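Histidine triad protein (Plasmodium falciparum 3D7, PDB 5CS2) probably hydrolyses diadenosine triphosphate to AMP and ADP, as a homodimeric member of the histidine triad family, probably with manganese as cofactor. Local coordinates at residues A[9-14]-A[78-83]; A[21-26]-A[59-64]; A[35-40]-A[193-198]; A[84-89]-A[98-103]. All blocks are in the same frame, centred on the assembly; numbering follows the deposited sequence.

Contact 1 of 4, residues A[9-14]-A[78-83]; sequences LEKLEW and INLLCN
L12 pushes its two methyl groups into the groove between L80 and L81, and this one forked side chain carries most of the contact. CD1 lies 4.0 Å from the backbone CA of L81 and 4.1 Å from L81 CD1. The other branch, CD2, reaches L80 CB at 4.2 Å and also settles over the backbone N of L81. With CG of L81 anti to its own backbone N (chi1 -179°), that side chain runs at about a right angle to L12, and the two meet through a methyl pair. K11 adds a smaller, more exposed flank: its CD passes 4.1 Å from L80 CD1, and the chain then bends at chi4 (-67°), carrying the ammonium group away from the leucines. The side-chain pairs are all apolar, and no hydrogen bond links the two segments.

The N-terminal helix 4-11 here lies against helix 72-93, the long helix of the HIT fold, and the way the shorter helix stops probably helps to position L12. A Schellman motif ends it: E13 takes positive phi (61°), W14 N bonds back to L9 O at 3.0 Å, and E13 N bonds to E10 O at 3.0 Å. Farther out, the L12 backbone is hydrogen-bonded to K40, and the E13 carboxylate makes a salt bridge with K40 NZ. On the dimer side, I75 of the second subunit packs on L80, and I72 of that subunit on K11.

Contact 2 of 4, residues A[21-26]-A[59-64]; sequences EKYEFG and TTLKKK
F25 and T59 form the close-packed end of this contact. F25 CD1 stands 3.9 Å from T59 OG1 and 4.1 Å from T59 CG2, the ring meeting the threonine obliquely. CG of F25 is anti to the backbone N (chi1 -178°), which brings the ring back to T59 although its CB points away from that strand. The T59 hydroxyl is hydrogen-bonded to V115 O, while the F25 ring meets H116, the predicted nucleotidyl-accepting histidine, edge to face.

Both segments are thus moored to the histidine triad motif of the HIT family. H114 bridges them, its ND1 hydrogen-bonded to G26 N and its NE2 to T60 O. Beside it, K63 CE packs 3.9 Å from G26 CA, and K63 NZ is hydrogen-bonded to D113 O.

Toward the other end the fit slackens. Y23 CE1 and L61 CD2 are 4.4 Å apart, with the Y23 hydroxyl tied to T38. A water spans the backbones, accepting from E24 N at 2.9 Å and donating to L61 O at 2.8 Å. At the solvent side K22 NZ pairs with E24 OE2 at 2.8 Å, approaching on the anti side of the carboxylate and 16° out of its plane.

Contact 3 of 4, residues A[35-40]-A[193-198]; sequences VFITTK and SYINEK
I195 is the residue of helix 193-198 that reaches strand 35-38, its CB directed at the strand. From CB the chain divides. CG2 takes the branch anti to the backbone N and turns toward W14, which packs against this isoleucine. CG1 lies beside the backbone N (chi1 -62°) and extends past F84 and I88 of helix 72-93. With chi2 at 166° the chain stays stretched, and CD1 is carried to the strand. There the methyl finds two partners: F36 O at 4.0 Å, a carbon–oxygen van der Waals contact rather than a bond, and I37 CD1 at 4.2 Å, a meeting of methyl ends. M85 SD, also 4.0 Å from I195 CD1, borders the same methyl.

The strand answers with the F36 carbonyl and the I37 side chain in nearly equal measure. I37 extends its own CD1 into the shared space, where L81 and W14 also touch it; the F36 ring stays farther from the helix and packs on M85 instead.

The join is therefore slight, burying 100 Å² in all. It lays the C-terminal helix 181-199 beside 35-38, the outermost strand on this flank of the five-stranded antiparallel sheet of the HIT fold.

Contact 4 of 4, residues A[84-89]-A[98-103]; sequences FMCYIM and FSIAIQ
Helix 72-93 packs on one face of the antiparallel HIT sheet, and its segment 84-89 runs roughly antiparallel to strand 98-103 (155° between their directions), the axes 10.7 Å apart. C86 and F98 lead the contact. C86 lies over one face of the F98 ring: its CB sits 4.2 Å from the ring centroid, a CH-pi contact, and its SG 4.4 Å from it, 22° off the normal, a sulfur-aromatic contact. With SG beside the backbone N (chi1 -72°), the sulfur also gains a second neighbour, I100 CD1, at 3.7 Å. The sulfur thus touches both an aromatic and an aliphatic side chain of the same strand face.

At the far rim of the ring the fit is tight, F98 CZ standing 3.0 Å from C86 O. One turn on, M89 CB packs obliquely against F98 CE1 at 3.9 Å; its chain then bends at chi2 and chi3, and its end leads away from the strand toward I56 and I191.

Strand 98-103 has neighbours on both edges: strand 116-122 of its own chain, and an antiparallel strand of the second subunit, which pairs with F98, I100, A101 and I102. N68 of that subunit packs on C86 of the helix. Q103, predicted to bind substrate, makes a weak hydrogen bond to H118. A helix backing a sheet that continues into the partner chain is the hallmark of the dimeric HIT fold.

Overall arrangement
Contacts 1 and 4 share helix 72-93 and both touch the second subunit; C82 SG of the one lies 3.6 Å from I100 CG2 of the other. Contact 3 meets contact 4 where I37 CD1 is 3.9 Å from F84 CE2, and contact 1 where W14 CD1 is 3.5 Å from T38 O. Contact 2 touches contact 1 through I78 CD1, 3.8 Å from T59 CA, and contact 3 through L61 CD1, 3.4 Å from T39 O. Contacts 2 and 4 reach the same sheet without touching, their centres about 19 Å apart on opposite sides of the chain's centre. Contact 2 adjoins the predicted active site, the F25 side chain about 4 Å from that of H116; the L81 side chain of contact 1 is about 10 Å from that of H116.

Contact 1 of 4, residues A[9-14]-A[78-83]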
loop_
_atom_site.group_PDB
_atom_site.type_symbol
_atom_site.label_atom_id
_atom_site.label_comp_id
_atom_site.label_asym_id
_atom_site.label_seq_id
_atom_site.Cartn_x
_atom_site.Cartn_y
_atom_site.Cartn_z
ATOM N N LEU A 9 15.217 8.109 1.145
ATOM C CA LEU A 9 15.812 8.121 2.489
ATOM C C LEU A 9 15.946 9.527 3.044
ATOM O O LEU A 9 15.676 9.754 4.224
ATOM C CB LEU A 9 17.141 7.348 2.516
ATOM C CG LEU A 9 17.051 5.837 2.345
ATOM C CD1 LEU A 9 18.420 5.262 2.207
ATOM C CD2 LEU A 9 16.379 5.149 3.569
ATOM N N GLU A 10 16.254 10.498 2.167
ATOM C CA GLU A 10 16.326 11.899 2.573
ATOM C C GLU A 10 14.931 12.360 2.996
ATOM O O GLU A 10 14.787 12.968 4.057
ATOM C CB GLU A 10 16.886 12.766 1.427
ATOM C CG GLU A 10 18.338 12.429 1.081
ATOM C CD GLU A 10 18.908 12.903 -0.252
ATOM O OE1 GLU A 10 18.122 13.170 -1.192
ATOM O OE2 GLU A 10 20.154 12.966 -0.368
ATOM N N LYS A 11 13.887 11.981 2.219
ATOM C CA LYS A 11 12.500 12.333 2.537
ATOM C C LYS A 11 12.034 11.674 3.833
ATOM O O LYS A 11 11.205 12.251 4.549
ATOM C CB LYS A 11 11.558 11.981 1.374
ATOM C CG LYS A 11 11.820 12.842 0.144
ATOM C CD LYS A 11 10.922 12.508 -1.032
ATOM C CE LYS A 11 11.244 13.369 -2.238
ATOM N NZ LYS A 11 10.925 14.809 -2.015
ATOM N N LEU A 12 12.561 10.460 4.126
ATOM C CA LEU A 12 12.226 9.713 5.343
ATOM C C LEU A 12 13.046 10.217 6.534
ATOM O O LEU A 12 12.866 9.725 7.660
ATOM C CB LEU A 12 12.467 8.190 5.144
ATOM C CG LEU A 12 11.592 7.433 4.130
ATOM C CD1 LEU A 12 12.128 6.068 3.873
ATOM C CD2 LEU A 12 10.171 7.320 4.617
ATOM N N GLU A 13 13.995 11.150 6.288
ATOM C CA GLU A 13 14.892 11.721 7.298
ATOM C C GLU A 13 15.757 10.631 7.944
ATOM O O GLU A 13 16.112 10.712 9.122
ATOM C CB GLU A 13 14.124 12.595 8.318
ATOM C CG GLU A 13 13.416 13.778 7.677
ATOM C CD GLU A 13 13.068 14.965 8.558
ATOM O OE1 GLU A 13 13.457 14.976 9.749
ATOM O OE2 GLU A 13 12.391 15.887 8.049
ATOM N N TRP A 14 16.115 9.613 7.154
ATOM C CA TRP A 14 16.937 8.519 7.645
ATOM C C TRP A 14 18.427 8.874 7.686
ATOM O O TRP A 14 18.934 9.640 6.861
ATOM C CB TRP A 14 16.728 7.265 6.788
ATOM C CG TRP A 14 17.557 6.078 7.187
ATOM C CD1 TRP A 14 17.232 5.118 8.102
ATOM C CD2 TRP A 14 18.854 5.728 6.678
ATOM N NE1 TRP A 14 18.254 4.209 8.218
ATOM C CE2 TRP A 14 19.263 4.555 7.351
ATOM C CE3 TRP A 14 19.738 6.330 5.760
ATOM C CZ2 TRP A 14 20.488 3.923 7.082
ATOM C CZ3 TRP A 14 20.957 5.708 5.506
ATOM C CH2 TRP A 14 21.307 4.505 6.139
ATOM N N ILE A 78 5.250 6.075 5.356
ATOM C CA ILE A 78 5.148 4.628 5.415
ATOM C C ILE A 78 5.168 3.985 4.006
ATOM O O ILE A 78 5.691 2.873 3.845
ATOM C CB ILE A 78 3.978 4.121 6.297
ATOM C CG1 ILE A 78 4.254 2.664 6.732
ATOM C CG2 ILE A 78 2.631 4.227 5.562
ATOM C CD1 ILE A 78 3.386 2.062 7.817
ATOM N N ASN A 79 4.655 4.726 3.011
ATOM C CA ASN A 79 4.575 4.209 1.651
ATOM C C ASN A 79 5.873 4.347 0.893
ATOM O O ASN A 79 6.215 3.427 0.141
ATOM C CB ASN A 79 3.396 4.784 0.922
ATOM C CG ASN A 79 2.151 4.031 1.354
ATOM O OD1 ASN A 79 2.033 2.806 1.203
ATOM N ND2 ASN A 79 1.270 4.720 2.053
ATOM N N LEU A 80 6.611 5.426 1.116
ATOM C CA LEU A 80 7.963 5.544 0.541
ATOM C C LEU A 80 8.876 4.487 1.177
ATOM O O LEU A 80 9.653 3.848 0.471
ATOM C CB LEU A 80 8.533 6.947 0.716
ATOM C CG LEU A 80 7.834 8.076 -0.062
ATOM C CD1 LEU A 80 8.502 9.401 0.247
ATOM C CD2 LEU A 80 7.828 7.822 -1.585
ATOM N N LEU A 81 8.725 4.237 2.508
ATOM C CA LEU A 81 9.491 3.172 3.175
ATOM C C LEU A 81 9.160 1.795 2.587
ATOM O O LEU A 81 10.039 0.974 2.377
ATOM C CB LEU A 81 9.211 3.200 4.709
ATOM C CG LEU A 81 9.969 2.152 5.514
ATOM C CD1 LEU A 81 11.506 2.335 5.351
ATOM C CD2 LEU A 81 9.619 2.250 6.986
ATOM N N CYS A 82 7.877 1.536 2.306
ATOM C CA CYS A 82 7.452 0.298 1.682
ATOM C C CYS A 82 8.157 0.078 0.346
ATOM O O CYS A 82 8.687 -1.015 0.114
ATOM C CB CYS A 82 5.938 0.256 1.505
ATOM S SG CYS A 82 5.360 -1.290 0.778
ATOM N N ASN A 83 8.113 1.081 -0.524
ATOM C CA ASN A 83 8.746 0.985 -1.855
ATOM C C ASN A 83 10.264 0.731 -1.693
ATOM O O ASN A 83 10.793 -0.190 -2.322
ATOM C CB ASN A 83 8.472 2.258 -2.651
ATOM C CG ASN A 83 8.794 2.082 -4.104
ATOM O OD1 ASN A 83 9.910 2.358 -4.543
ATOM N ND2 ASN A 83 7.814 1.686 -4.879
#

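Contact 2 of 4, residues A[21-26]-A[59-64]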
loop_
_atom_site.group_PDB
_atom_site.type_symbol
_atom_site.label_atom_id
_atom_site.label_comp_id
_atom_site.label_asym_id
_atom_site.label_seq_id
_atom_site.Cartn_x
_atom_site.Cartn_y
_atom_site.Cartn_z
ATOM N N GLU A 21 13.588 5.417 21.055
ATOM C CA GLU A 21 13.792 4.954 22.434
ATOM C C GLU A 21 12.952 3.703 22.725
ATOM O O GLU A 21 13.373 2.851 23.501
ATOM C CB GLU A 21 13.442 6.065 23.437
ATOM C CG GLU A 21 14.558 7.077 23.668
ATOM C CD GLU A 21 14.335 8.026 24.832
ATOM O OE1 GLU A 21 14.361 7.561 25.994
ATOM O OE2 GLU A 21 14.167 9.243 24.582
ATOM N N LYS A 22 11.779 3.597 22.086
ATOM C CA LYS A 22 10.853 2.478 22.248
ATOM C C LYS A 22 10.080 2.239 20.967
ATOM O O LYS A 22 9.829 3.166 20.204
ATOM C CB LYS A 22 9.876 2.740 23.408
ATOM C CG LYS A 22 9.340 1.470 24.051
ATOM C CD LYS A 22 8.438 1.792 25.233
ATOM C CE LYS A 22 7.045 1.258 25.037
ATOM N NZ LYS A 22 6.029 2.244 25.487
ATOM N N TYR A 23 9.697 0.999 20.755
ATOM C CA TYR A 23 8.937 0.575 19.585
ATOM C C TYR A 23 7.641 -0.081 20.017
ATOM O O TYR A 23 7.636 -1.231 20.442
ATOM C CB TYR A 23 9.774 -0.393 18.751
ATOM C CG TYR A 23 10.963 0.300 18.140
ATOM C CD1 TYR A 23 10.855 0.962 16.926
ATOM C CD2 TYR A 23 12.217 0.239 18.741
ATOM C CE1 TYR A 23 11.950 1.584 16.342
ATOM C CE2 TYR A 23 13.319 0.888 18.181
ATOM C CZ TYR A 23 13.181 1.544 16.968
ATOM O OH TYR A 23 14.234 2.227 16.407
ATOM N N GLU A 24 6.557 0.659 19.893
ATOM C CA GLU A 24 5.232 0.150 20.256
ATOM C C GLU A 24 4.550 -0.411 19.025
ATOM O O GLU A 24 4.631 0.193 17.949
ATOM C CB GLU A 24 4.356 1.285 20.806
ATOM C CG GLU A 24 4.715 1.766 22.205
ATOM C CD GLU A 24 3.888 2.942 22.702
ATOM O OE1 GLU A 24 2.874 3.287 22.051
ATOM O OE2 GLU A 24 4.268 3.531 23.740
ATOM N N PHE A 25 3.878 -1.555 19.184
ATOM C CA PHE A 25 3.083 -2.131 18.110
ATOM C C PHE A 25 1.784 -2.630 18.763
ATOM O O PHE A 25 1.771 -3.732 19.285
ATOM C CB PHE A 25 3.838 -3.270 17.431
ATOM C CG PHE A 25 3.117 -3.904 16.269
ATOM C CD1 PHE A 25 2.520 -3.116 15.284
ATOM C CD2 PHE A 25 3.069 -5.289 16.134
ATOM C CE1 PHE A 25 1.873 -3.712 14.194
ATOM C CE2 PHE A 25 2.463 -5.885 15.020
ATOM C CZ PHE A 25 1.868 -5.093 14.058
ATOM N N GLY A 26 0.735 -1.808 18.729
ATOM C CA GLY A 26 -0.513 -2.151 19.419
ATOM C C GLY A 26 -0.196 -2.157 20.912
ATOM O O GLY A 26 0.523 -1.277 21.392
ATOM N N THR A 59 5.383 -0.208 10.322
ATOM C CA THR A 59 4.295 0.377 11.104
ATOM C C THR A 59 4.618 1.801 11.442
ATOM O O THR A 59 5.766 2.232 11.278
ATOM C CB THR A 59 3.957 -0.506 12.332
ATOM O OG1 THR A 59 2.696 -0.092 12.888
ATOM C CG2 THR A 59 4.979 -0.413 13.408
ATOM N N THR A 60 3.625 2.541 11.946
ATOM C CA THR A 60 3.822 3.930 12.342
ATOM C C THR A 60 4.405 3.977 13.742
ATOM O O THR A 60 4.123 3.093 14.536
ATOM C CB THR A 60 2.488 4.689 12.315
ATOM O OG1 THR A 60 1.545 3.882 13.017
ATOM C CG2 THR A 60 1.998 4.959 10.886
ATOM N N LEU A 61 5.238 4.984 14.045
ATOM C CA LEU A 61 5.829 5.094 15.382
ATOM C C LEU A 61 4.714 5.440 16.388
ATOM O O LEU A 61 4.735 4.958 17.527
ATOM C CB LEU A 61 6.938 6.166 15.394
ATOM C CG LEU A 61 8.280 5.754 14.774
ATOM C CD1 LEU A 61 9.115 6.973 14.377
ATOM C CD2 LEU A 61 9.070 4.821 15.681
ATOM N N LYS A 62 3.734 6.248 15.935
ATOM C CA LYS A 62 2.548 6.615 16.715
ATOM C C LYS A 62 1.466 5.554 16.505
ATOM O O LYS A 62 1.187 5.175 15.364
ATOM C CB LYS A 62 2.046 8.019 16.321
ATOM C CG LYS A 62 0.860 8.487 17.166
ATOM C CD LYS A 62 0.761 10.006 17.310
ATOM C CE LYS A 62 -0.383 10.419 18.221
ATOM N NZ LYS A 62 -0.184 9.972 19.633
ATOM N N LYS A 63 0.868 5.050 17.604
ATOM C CA LYS A 63 -0.171 4.033 17.508
ATOM C C LYS A 63 -1.445 4.640 16.911
ATOM O O LYS A 63 -2.014 5.581 17.467
ATOM C CB LYS A 63 -0.452 3.386 18.871
ATOM C CG LYS A 63 -1.239 2.097 18.758
ATOM C CD LYS A 63 -2.030 1.806 20.022
ATOM C CE LYS A 63 -3.052 0.730 19.788
ATOM N NZ LYS A 63 -4.310 1.252 19.185
ATOM N N LYS A 64 -1.827 4.150 15.724
ATOM C CA LYS A 64 -3.032 4.556 15.001
ATOM C C LYS A 64 -3.660 3.274 14.509
ATOM O O LYS A 64 -2.951 2.425 13.975
ATOM C CB LYS A 64 -2.705 5.536 13.882
ATOM C CG LYS A 64 -2.609 6.961 14.420
ATOM C CD LYS A 64 -1.836 7.890 13.531
ATOM C CE LYS A 64 -1.631 9.221 14.227
ATOM N NZ LYS A 64 -1.835 10.392 13.323
HETATM O O HOH W 1 6.706 3.176 18.541
#

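Contact 3 of 4, residues A[35-40]-A[193-198]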
loop_
_atom_site.group_PDB
_atom_site.type_symbol
_atom_site.label_atom_id
_atom_site.label_comp_id
_atom_site.label_asym_id
_atom_site.label_seq_id
_atom_site.Cartn_x
_atom_site.Cartn_y
_atom_site.Cartn_z
ATOM N N VAL A 35 14.312 -4.625 14.809
ATOM C CA VAL A 35 14.029 -3.444 13.995
ATOM C C VAL A 35 15.204 -3.214 13.041
ATOM O O VAL A 35 16.336 -3.128 13.487
ATOM C CB VAL A 35 13.759 -2.198 14.870
ATOM C CG1 VAL A 35 13.564 -0.943 14.022
ATOM C CG2 VAL A 35 12.554 -2.430 15.796
ATOM N N PHE A 36 14.928 -3.092 11.764
ATOM C CA PHE A 36 16.016 -2.862 10.788
ATOM C C PHE A 36 16.057 -1.420 10.264
ATOM O O PHE A 36 17.039 -1.036 9.626
ATOM C CB PHE A 36 15.948 -3.888 9.663
ATOM C CG PHE A 36 14.575 -4.035 9.046
ATOM C CD1 PHE A 36 14.082 -3.075 8.160
ATOM C CD2 PHE A 36 13.782 -5.141 9.335
ATOM C CE1 PHE A 36 12.795 -3.201 7.606
ATOM C CE2 PHE A 36 12.521 -5.293 8.738
ATOM C CZ PHE A 36 12.027 -4.314 7.897
ATOM N N ILE A 37 14.978 -0.610 10.464
ATOM C CA ILE A 37 14.992 0.766 10.004
ATOM C C ILE A 37 13.983 1.579 10.807
ATOM O O ILE A 37 12.907 1.071 11.110
ATOM C CB ILE A 37 14.691 0.881 8.459
ATOM C CG1 ILE A 37 14.948 2.312 7.929
ATOM C CG2 ILE A 37 13.254 0.400 8.111
ATOM C CD1 ILE A 37 15.145 2.396 6.340
ATOM N N THR A 38 14.319 2.830 11.071
ATOM C CA THR A 38 13.481 3.826 11.711
ATOM C C THR A 38 13.532 5.070 10.846
ATOM O O THR A 38 14.610 5.469 10.394
ATOM C CB THR A 38 13.951 4.101 13.168
ATOM O OG1 THR A 38 14.041 2.849 13.845
ATOM C CG2 THR A 38 13.001 5.018 13.926
ATOM N N THR A 39 12.349 5.679 10.598
ATOM C CA THR A 39 12.185 6.882 9.781
ATOM C C THR A 39 11.536 7.957 10.648
ATOM O O THR A 39 11.322 7.731 11.844
ATOM C CB THR A 39 11.389 6.566 8.481
ATOM O OG1 THR A 39 10.029 6.346 8.861
ATOM C CG2 THR A 39 11.929 5.341 7.738
ATOM N N LYS A 40 11.211 9.106 10.053
ATOM C CA LYS A 40 10.586 10.216 10.760
ATOM C C LYS A 40 9.263 9.790 11.417
ATOM O O LYS A 40 8.989 10.220 12.532
ATOM C CB LYS A 40 10.359 11.398 9.800
ATOM C CG LYS A 40 9.854 12.668 10.485
ATOM C CD LYS A 40 9.817 13.853 9.530
ATOM C CE LYS A 40 9.361 15.117 10.218
ATOM N NZ LYS A 40 9.487 16.304 9.329
ATOM N N SER A 193 22.488 -4.104 7.847
ATOM C CA SER A 193 23.859 -4.084 7.307
ATOM C C SER A 193 23.880 -3.716 5.836
ATOM O O SER A 193 24.696 -2.886 5.428
ATOM C CB SER A 193 24.562 -5.416 7.518
ATOM O OG SER A 193 24.699 -5.670 8.906
ATOM N N TYR A 194 22.928 -4.275 5.069
ATOM C CA TYR A 194 22.783 -3.996 3.645
ATOM C C TYR A 194 22.383 -2.558 3.393
ATOM O O TYR A 194 22.984 -1.914 2.551
ATOM C CB TYR A 194 21.838 -4.990 2.988
ATOM C CG TYR A 194 21.804 -4.853 1.485
ATOM C CD1 TYR A 194 22.788 -5.438 0.691
ATOM C CD2 TYR A 194 20.812 -4.101 0.856
ATOM C CE1 TYR A 194 22.792 -5.270 -0.697
ATOM C CE2 TYR A 194 20.795 -3.939 -0.531
ATOM C CZ TYR A 194 21.792 -4.518 -1.301
ATOM O OH TYR A 194 21.762 -4.360 -2.661
ATOM N N ILE A 195 21.377 -2.020 4.142
ATOM C CA ILE A 195 20.982 -0.636 3.999
ATOM C C ILE A 195 22.201 0.264 4.232
ATOM O O ILE A 195 22.484 1.132 3.414
ATOM C CB ILE A 195 19.760 -0.289 4.923
ATOM C CG1 ILE A 195 18.531 -1.124 4.527
ATOM C CG2 ILE A 195 19.464 1.201 4.898
ATOM C CD1 ILE A 195 17.310 -1.144 5.593
ATOM N N ASN A 196 22.940 0.026 5.336
ATOM C CA ASN A 196 24.124 0.806 5.698
ATOM C C ASN A 196 25.202 0.794 4.609
ATOM O O ASN A 196 25.736 1.850 4.252
ATOM C CB ASN A 196 24.679 0.294 7.020
ATOM C CG ASN A 196 23.816 0.659 8.202
ATOM O OD1 ASN A 196 22.965 1.548 8.122
ATOM N ND2 ASN A 196 24.052 0.012 9.332
ATOM N N GLU A 197 25.477 -0.368 4.071
ATOM C CA GLU A 197 26.505 -0.561 3.038
ATOM C C GLU A 197 26.198 0.234 1.752
ATOM O O GLU A 197 27.083 0.909 1.214
ATOM C CB GLU A 197 26.653 -2.066 2.747
ATOM C CG GLU A 197 27.712 -2.411 1.713
ATOM C CD GLU A 197 27.955 -3.894 1.498
ATOM O OE1 GLU A 197 27.191 -4.521 0.727
ATOM O OE2 GLU A 197 28.932 -4.423 2.075
ATOM N N LYS A 198 24.929 0.204 1.306
ATOM C CA LYS A 198 24.517 0.856 0.066
ATOM C C LYS A 198 24.118 2.299 0.195
ATOM O O LYS A 198 24.149 3.023 -0.808
ATOM C CB LYS A 198 23.367 0.048 -0.576
ATOM C CG LYS A 198 23.712 -1.398 -0.916
ATOM C CD LYS A 198 24.815 -1.491 -1.976
ATOM C CE LYS A 198 25.148 -2.923 -2.319
ATOM N NZ LYS A 198 26.331 -2.995 -3.214
#

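Contact 4 of 4, residues A[84-89]-A[98-103]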
loop_
_atom_site.group_PDB
_atom_site.type_symbol
_atom_site.label_atom_id
_atom_site.label_comp_id
_atom_site.label_asym_id
_atom_site.label_seq_id
_atom_site.Cartn_x
_atom_site.Cartn_y
_atom_site.Cartn_z
ATOM N N PHE A 84 10.917 1.495 -0.796
ATOM C CA PHE A 84 12.345 1.355 -0.479
ATOM C C PHE A 84 12.631 -0.068 0.008
ATOM O O PHE A 84 13.610 -0.681 -0.429
ATOM C CB PHE A 84 12.767 2.383 0.574
ATOM C CG PHE A 84 14.208 2.236 1.034
ATOM C CD1 PHE A 84 15.262 2.652 0.219
ATOM C CD2 PHE A 84 14.508 1.607 2.241
ATOM C CE1 PHE A 84 16.591 2.510 0.637
ATOM C CE2 PHE A 84 15.846 1.418 2.637
ATOM C CZ PHE A 84 16.873 1.898 1.844
ATOM N N MET A 85 11.785 -0.612 0.946
ATOM C CA MET A 85 12.014 -1.953 1.475
ATOM C C MET A 85 11.789 -3.059 0.458
ATOM O O MET A 85 12.496 -4.053 0.505
ATOM C CB MET A 85 11.206 -2.201 2.761
ATOM C CG MET A 85 11.727 -1.413 3.953
ATOM S SD MET A 85 13.542 -1.593 4.274
ATOM C CE MET A 85 13.724 -3.254 4.282
ATOM N N CYS A 86 10.877 -2.867 -0.533
ATOM C CA CYS A 86 10.735 -3.857 -1.596
ATOM C C CYS A 86 12.012 -3.891 -2.422
ATOM O O CYS A 86 12.442 -4.971 -2.813
ATOM C CB CYS A 86 9.522 -3.575 -2.467
ATOM S SG CYS A 86 7.975 -3.922 -1.632
ATOM N N TYR A 87 12.639 -2.733 -2.623
ATOM C CA TYR A 87 13.932 -2.668 -3.331
ATOM C C TYR A 87 15.014 -3.439 -2.551
ATOM O O TYR A 87 15.643 -4.340 -3.103
ATOM C CB TYR A 87 14.346 -1.217 -3.555
ATOM C CG TYR A 87 15.689 -1.052 -4.243
ATOM C CD1 TYR A 87 15.830 -1.285 -5.614
ATOM C CD2 TYR A 87 16.823 -0.694 -3.522
ATOM C CE1 TYR A 87 17.057 -1.104 -6.256
ATOM C CE2 TYR A 87 18.063 -0.549 -4.147
ATOM C CZ TYR A 87 18.168 -0.737 -5.516
ATOM O OH TYR A 87 19.379 -0.560 -6.140
ATOM N N ILE A 88 15.162 -3.147 -1.242
ATOM C CA ILE A 88 16.153 -3.831 -0.388
ATOM C C ILE A 88 15.922 -5.327 -0.334
ATOM O O ILE A 88 16.856 -6.094 -0.567
ATOM C CB ILE A 88 16.130 -3.195 1.045
ATOM C CG1 ILE A 88 16.564 -1.702 1.033
ATOM C CG2 ILE A 88 16.968 -4.039 2.034
ATOM C CD1 ILE A 88 18.018 -1.366 0.415
ATOM N N MET A 89 14.680 -5.758 0.001
ATOM C CA MET A 89 14.339 -7.170 0.112
ATOM C C MET A 89 14.526 -7.896 -1.214
ATOM O O MET A 89 14.892 -9.077 -1.218
ATOM C CB MET A 89 12.935 -7.397 0.689
ATOM C CG MET A 89 12.707 -6.758 2.066
ATOM S SD MET A 89 13.879 -7.295 3.354
ATOM C CE MET A 89 13.253 -8.848 3.713
ATOM N N PHE A 98 6.636 -9.484 -4.902
ATOM C CA PHE A 98 6.250 -9.295 -3.503
ATOM C C PHE A 98 4.749 -9.248 -3.370
ATOM O O PHE A 98 4.069 -8.759 -4.274
ATOM C CB PHE A 98 6.776 -7.936 -2.971
ATOM C CG PHE A 98 8.262 -7.751 -3.109
ATOM C CD1 PHE A 98 9.127 -8.204 -2.116
ATOM C CD2 PHE A 98 8.805 -7.231 -4.272
ATOM C CE1 PHE A 98 10.507 -8.116 -2.280
ATOM C CE2 PHE A 98 10.191 -7.141 -4.437
ATOM C CZ PHE A 98 11.025 -7.581 -3.437
ATOM N N SER A 99 4.254 -9.712 -2.238
ATOM C CA SER A 99 2.857 -9.533 -1.830
ATOM C C SER A 99 2.935 -8.380 -0.828
ATOM O O SER A 99 3.734 -8.415 0.124
ATOM C CB SER A 99 2.278 -10.774 -1.158
ATOM O OG SER A 99 2.134 -11.846 -2.069
ATOM N N ILE A 100 2.203 -7.303 -1.107
ATOM C CA ILE A 100 2.220 -6.134 -0.243
ATOM C C ILE A 100 0.800 -5.951 0.251
ATOM O O ILE A 100 -0.119 -5.939 -0.571
ATOM C CB ILE A 100 2.749 -4.884 -0.966
ATOM C CG1 ILE A 100 4.142 -5.148 -1.658
ATOM C CG2 ILE A 100 2.774 -3.676 -0.018
ATOM C CD1 ILE A 100 4.420 -4.098 -2.708
ATOM N N ALA A 101 0.592 -5.836 1.569
ATOM C CA ALA A 101 -0.806 -5.734 2.029
ATOM C C ALA A 101 -0.989 -5.074 3.352
ATOM O O ALA A 101 -0.127 -5.190 4.226
ATOM C CB ALA A 101 -1.450 -7.098 2.080
ATOM N N ILE A 102 -2.178 -4.427 3.516
ATOM C CA ILE A 102 -2.633 -3.852 4.789
ATOM C C ILE A 102 -3.956 -4.553 5.145
ATOM O O ILE A 102 -4.855 -4.599 4.302
ATOM C CB ILE A 102 -2.826 -2.317 4.742
ATOM C CG1 ILE A 102 -1.542 -1.577 4.284
ATOM C CG2 ILE A 102 -3.322 -1.778 6.111
ATOM C CD1 ILE A 102 -1.725 -0.028 4.191
ATOM N N GLN A 103 -4.048 -5.170 6.346
ATOM C CA GLN A 103 -5.306 -5.745 6.833
ATOM C C GLN A 103 -5.873 -4.585 7.646
ATOM O O GLN A 103 -5.542 -4.419 8.824
ATOM C CB GLN A 103 -5.054 -6.987 7.722
ATOM C CG GLN A 103 -4.316 -8.093 7.003
ATOM C CD GLN A 103 -3.816 -9.099 7.996
ATOM O OE1 GLN A 103 -2.938 -8.820 8.808
ATOM N NE2 GLN A 103 -4.414 -10.263 7.984
#